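Local coordinates for Lmo1340 protein (Listeria monocytogenes, PDB 4NLM) that is of unknown function but is a probable surface lipoprotein built around a YqgU-like six-bladed beta-propeller domain, at residues Trp141-Phe151 and Ile162-Leu172. Residues are numbered along the deposited sequence; the frame is centred on the assembly and turned at random.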
loop_
_atom_site.group_PDB
_atom_site.type_symbol
_atom_site.label_atom_id
_atom_site.label_comp_id
_atom_site.label_asym_id
_atom_site.label_seq_id
_atom_site.Cartn_x
_atom_site.Cartn_y
_atom_site.Cartn_z
ATOM N N TRP A 141 6.708 6.611 -0.473
ATOM C CA TRP A 141 7.966 6.634 0.280
ATOM C C TRP A 141 9.037 5.891 -0.520
ATOM O O TRP A 141 8.833 4.749 -0.868
ATOM C CB TRP A 141 7.762 5.951 1.626
ATOM C CG TRP A 141 8.662 6.432 2.730
ATOM C CD1 TRP A 141 9.972 6.776 2.658
ATOM C CD2 TRP A 141 8.249 6.651 4.088
ATOM N NE1 TRP A 141 10.398 7.167 3.875
ATOM C CE2 TRP A 141 9.370 7.121 4.776
ATOM C CE3 TRP A 141 7.029 6.481 4.786
ATOM C CZ2 TRP A 141 9.335 7.456 6.108
ATOM C CZ3 TRP A 141 7.011 6.774 6.104
ATOM C CH2 TRP A 141 8.131 7.297 6.748
ATOM N N ASN A 142 10.187 6.505 -0.777
ATOM C CA ASN A 142 11.258 5.918 -1.574
ATOM C C ASN A 142 11.934 4.782 -0.828
ATOM O O ASN A 142 12.484 4.982 0.226
ATOM C CB ASN A 142 12.221 7.055 -1.943
ATOM C CG ASN A 142 13.274 6.663 -2.958
ATOM O OD1 ASN A 142 13.856 5.583 -2.912
ATOM N ND2 ASN A 142 13.546 7.565 -3.865
ATOM N N ASP A 143 11.827 3.583 -1.382
ATOM C CA ASP A 143 12.393 2.405 -0.751
ATOM C C ASP A 143 13.927 2.419 -0.752
ATOM O O ASP A 143 14.544 1.941 0.189
ATOM C CB ASP A 143 11.912 1.115 -1.439
ATOM C CG ASP A 143 10.400 0.866 -1.299
ATOM O OD1 ASP A 143 9.746 1.471 -0.439
ATOM O OD2 ASP A 143 9.839 0.040 -2.058
ATOM N N GLU A 144 14.546 2.954 -1.795
ATOM C CA GLU A 144 16.009 2.970 -1.883
ATOM C C GLU A 144 16.671 4.058 -1.048
ATOM O O GLU A 144 17.769 3.886 -0.514
ATOM C CB GLU A 144 16.422 3.127 -3.341
ATOM C CG GLU A 144 16.187 1.868 -4.167
ATOM C CD GLU A 144 16.970 1.832 -5.473
ATOM O OE1 GLU A 144 17.953 2.594 -5.630
ATOM O OE2 GLU A 144 16.620 1.006 -6.342
ATOM N N SER A 145 16.003 5.194 -0.982
ATOM C CA SER A 145 16.477 6.358 -0.258
ATOM C C SER A 145 15.315 6.817 0.593
ATOM O O SER A 145 14.588 7.759 0.238
ATOM C CB SER A 145 16.908 7.450 -1.240
ATOM O OG SER A 145 17.906 6.937 -2.101
ATOM N N PRO A 146 15.146 6.198 1.771
ATOM C CA PRO A 146 13.965 6.528 2.562
ATOM C C PRO A 146 13.950 7.899 3.264
ATOM O O PRO A 146 13.001 8.201 4.012
ATOM C CB PRO A 146 13.837 5.337 3.514
ATOM C CG PRO A 146 15.245 4.875 3.670
ATOM C CD PRO A 146 15.867 5.045 2.314
ATOM N N GLU A 147 14.923 8.729 2.943
ATOM C CA GLU A 147 14.890 10.107 3.345
ATOM C C GLU A 147 13.895 10.897 2.453
ATOM O O GLU A 147 13.561 12.060 2.730
ATOM C CB GLU A 147 16.284 10.702 3.223
ATOM C CG GLU A 147 17.298 10.170 4.256
ATOM C CD GLU A 147 17.912 8.788 3.991
ATOM O OE1 GLU A 147 17.883 8.281 2.848
ATOM O OE2 GLU A 147 18.493 8.196 4.936
ATOM N N LYS A 148 13.481 10.294 1.342
ATOM C CA LYS A 148 12.643 10.975 0.363
ATOM C C LYS A 148 11.210 10.444 0.327
ATOM O O LYS A 148 10.997 9.227 0.194
ATOM C CB LYS A 148 13.185 10.765 -1.039
ATOM C CG LYS A 148 14.591 11.259 -1.232
ATOM C CD LYS A 148 15.020 11.083 -2.671
ATOM C CE LYS A 148 16.527 11.292 -2.757
ATOM N NZ LYS A 148 16.969 11.295 -4.171
ATOM N N ILE A 149 10.245 11.361 0.419
ATOM C CA ILE A 149 8.839 11.038 0.297
ATOM C C ILE A 149 8.271 11.936 -0.774
ATOM O O ILE A 149 8.298 13.183 -0.671
ATOM C CB ILE A 149 8.085 11.203 1.619
ATOM C CG1 ILE A 149 8.690 10.312 2.704
ATOM C CG2 ILE A 149 6.612 10.829 1.457
ATOM C CD1 ILE A 149 8.065 10.513 4.068
HETATM N N MSE A 150 7.737 11.323 -1.814
HETATM C CA MSE A 150 7.091 12.059 -2.875
HETATM C C MSE A 150 5.597 12.055 -2.590
HETATM O O MSE A 150 5.056 11.093 -2.045
HETATM C CB MSE A 150 7.414 11.350 -4.191
HETATM C CG MSE A 150 6.640 11.772 -5.429
HETATM SE SE MSE A 150 7.522 10.934 -6.974
HETATM C CE MSE A 150 7.049 9.030 -6.728
ATOM N N PHE A 151 4.887 13.108 -2.958
ATOM C CA PHE A 151 3.466 13.164 -2.740
ATOM C C PHE A 151 2.756 13.976 -3.782
ATOM O O PHE A 151 3.283 14.960 -4.334
ATOM C CB PHE A 151 3.142 13.621 -1.315
ATOM C CG PHE A 151 3.767 14.905 -0.917
ATOM C CD1 PHE A 151 3.076 16.078 -1.108
ATOM C CD2 PHE A 151 4.990 14.944 -0.287
ATOM C CE1 PHE A 151 3.609 17.300 -0.762
ATOM C CE2 PHE A 151 5.534 16.168 0.082
ATOM C CZ PHE A 151 4.845 17.336 -0.158
ATOM N N ILE A 162 2.832 17.344 -7.973
ATOM C CA ILE A 162 3.721 16.326 -7.367
ATOM C C ILE A 162 4.973 17.006 -6.837
ATOM O O ILE A 162 5.572 17.842 -7.513
ATOM C CB ILE A 162 4.141 15.260 -8.381
ATOM C CG1 ILE A 162 2.921 14.748 -9.156
ATOM C CG2 ILE A 162 4.862 14.112 -7.673
ATOM C CD1 ILE A 162 3.314 13.710 -10.178
ATOM N N GLU A 163 5.339 16.668 -5.613
ATOM C CA GLU A 163 6.540 17.202 -4.981
ATOM C C GLU A 163 7.285 16.095 -4.282
ATOM O O GLU A 163 6.739 15.057 -3.977
ATOM C CB GLU A 163 6.117 18.267 -3.960
ATOM C CG GLU A 163 5.538 19.521 -4.594
ATOM C CD GLU A 163 4.716 20.364 -3.629
ATOM O OE1 GLU A 163 4.896 21.595 -3.643
ATOM O OE2 GLU A 163 3.902 19.815 -2.864
ATOM N N ASN A 164 8.561 16.322 -4.073
ATOM C CA ASN A 164 9.433 15.425 -3.331
ATOM C C ASN A 164 10.001 16.139 -2.134
ATOM O O ASN A 164 10.617 17.198 -2.266
ATOM C CB ASN A 164 10.590 14.943 -4.194
ATOM C CG ASN A 164 11.502 13.971 -3.466
ATOM O OD1 ASN A 164 11.039 13.091 -2.745
ATOM N ND2 ASN A 164 12.781 14.118 -3.665
ATOM N N TRP A 165 9.790 15.572 -0.962
ATOM C CA TRP A 165 10.325 16.073 0.269
ATOM C C TRP A 165 11.454 15.225 0.786
ATOM O O TRP A 165 11.204 14.063 1.091
ATOM C CB TRP A 165 9.210 16.112 1.306
ATOM C CG TRP A 165 9.583 16.677 2.659
ATOM C CD1 TRP A 165 10.418 17.722 2.918
ATOM C CD2 TRP A 165 9.056 16.260 3.939
ATOM N NE1 TRP A 165 10.441 18.000 4.276
ATOM C CE2 TRP A 165 9.613 17.118 4.921
ATOM C CE3 TRP A 165 8.166 15.254 4.344
ATOM C CZ2 TRP A 165 9.335 16.973 6.274
ATOM C CZ3 TRP A 165 7.875 15.134 5.700
ATOM C CH2 TRP A 165 8.445 15.993 6.643
ATOM N N ASP A 166 12.674 15.779 0.803
ATOM C CA ASP A 166 13.788 15.112 1.459
ATOM C C ASP A 166 13.751 15.664 2.863
ATOM O O ASP A 166 14.170 16.811 3.107
ATOM C CB ASP A 166 15.136 15.388 0.806
ATOM C CG ASP A 166 16.230 14.610 1.460
ATOM O OD1 ASP A 166 16.181 14.445 2.713
ATOM O OD2 ASP A 166 17.121 14.126 0.743
ATOM N N TYR A 167 13.189 14.884 3.776
ATOM C CA TYR A 167 12.939 15.408 5.112
ATOM C C TYR A 167 14.193 15.525 5.957
ATOM O O TYR A 167 14.187 16.205 6.972
ATOM C CB TYR A 167 11.854 14.603 5.830
ATOM C CG TYR A 167 12.192 13.156 6.079
ATOM C CD1 TYR A 167 12.989 12.790 7.142
ATOM C CD2 TYR A 167 11.631 12.144 5.289
ATOM C CE1 TYR A 167 13.274 11.435 7.388
ATOM C CE2 TYR A 167 11.891 10.811 5.529
ATOM C CZ TYR A 167 12.722 10.451 6.570
ATOM O OH TYR A 167 12.978 9.117 6.790
ATOM N N THR A 168 15.263 14.868 5.539
ATOM C CA THR A 168 16.541 14.948 6.237
ATOM C C THR A 168 17.289 16.223 5.862
ATOM O O THR A 168 18.108 16.706 6.643
ATOM C CB THR A 168 17.399 13.687 6.017
ATOM O OG1 THR A 168 17.883 13.621 4.670
ATOM C CG2 THR A 168 16.684 12.414 6.387
ATOM N N LEU A 169 16.995 16.763 4.683
ATOM C CA LEU A 169 17.660 17.971 4.200
ATOM C C LEU A 169 16.745 19.186 4.117
ATOM O O LEU A 169 17.162 20.242 3.645
ATOM C CB LEU A 169 18.273 17.694 2.827
ATOM C CG LEU A 169 19.363 16.612 2.853
ATOM C CD1 LEU A 169 19.925 16.404 1.456
ATOM C CD2 LEU A 169 20.475 16.955 3.847
ATOM N N ASP A 170 15.511 19.050 4.589
ATOM C CA ASP A 170 14.529 20.129 4.533
ATOM C C ASP A 170 14.433 20.686 3.120
ATOM O O ASP A 170 14.371 21.909 2.933
ATOM C CB ASP A 170 14.887 21.248 5.516
ATOM C CG ASP A 170 15.003 20.751 6.931
ATOM O OD1 ASP A 170 14.076 20.063 7.387
ATOM O OD2 ASP A 170 16.017 21.062 7.594
ATOM N N GLN A 171 14.377 19.785 2.139
ATOM C CA GLN A 171 14.354 20.161 0.725
ATOM C C GLN A 171 13.007 19.716 0.110
ATOM O O GLN A 171 12.579 18.582 0.318
ATOM C CB GLN A 171 15.514 19.481 -0.001
ATOM C CG GLN A 171 15.812 20.047 -1.379
ATOM C CD GLN A 171 16.917 19.300 -2.089
ATOM O OE1 GLN A 171 17.712 18.593 -1.464
ATOM N NE2 GLN A 171 16.980 19.456 -3.405
ATOM N N LEU A 172 12.332 20.613 -0.601
ATOM C CA LEU A 172 11.087 20.309 -1.291
ATOM C C LEU A 172 11.314 20.688 -2.735
ATOM O O LEU A 172 11.626 21.840 -3.029
ATOM C CB LEU A 172 9.909 21.101 -0.726
ATOM C CG LEU A 172 8.511 20.752 -1.257
ATOM C CD1 LEU A 172 8.095 19.414 -0.675
ATOM C CD2 LEU A 172 7.483 21.822 -0.911
HETATM O O HOH W 1 2.343 17.790 -4.080
#
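Strands 148-151 and 162-166 run antiparallel, their axes 162° apart, as the middle pair of a four-stranded propeller blade. Four backbone bonds set the register, two each at the hydrogen-bonded pairs Ile149-Trp165 and Phe151-Glu163; that from Trp165 N to Ile149 O spans 2.8 Å. Where strand 162-166 ends, Tyr167 N adds a fifth, to Glu147 O. The side chains of Ile149, Phe151, Glu163 and Trp165 share one sheet face, where Ile149, Phe151 and Trp165 pack against strand 114-120 of another blade and the latter two also touch Arg130 of its strand 126-132; Lys148, Met150, Asn164 and Asp166 take the other, where Lys148 NZ forms a salt bridge with Asp187.

On the first face, Phe151 CG sits between its own N and carbonyl carbon (chi1 54°), which swings the ring across to the neighbouring strand. Trp165 CB meets the ring's edge in its plane, 3.9 Å from Phe151 CE2, while Glu163 O lies over one face, offset toward the rim. The Glu163 carboxylate is turned 72° from the ring plane, and a water lies within hydrogen-bonding distance of both Glu163 OE2 and Phe151 O.

Tyr167 CG likewise lies between its own N and carbonyl carbon, bringing its ring against the turn Ser145-Lys148. Glu147 CA makes an off-centre CH-pi contact with it, 4.2 Å from the ring centroid. Pro146 O is 2.9 Å from Tyr167 OH and accepts a hydrogen bond from Trp141 NE1, which points at it in the indole plane; Ile149 CD1 sits over the centre of that indole's face and also touches Tyr167 CE2.

Opposite Lys148, Asp166 opens an Asx motif: its OD1 receives Leu169 N from above the carboxylate plane and, through the syn lone pair, the hydroxyl of Thr168, with OG1 2.7 Å from Asp166 OD1.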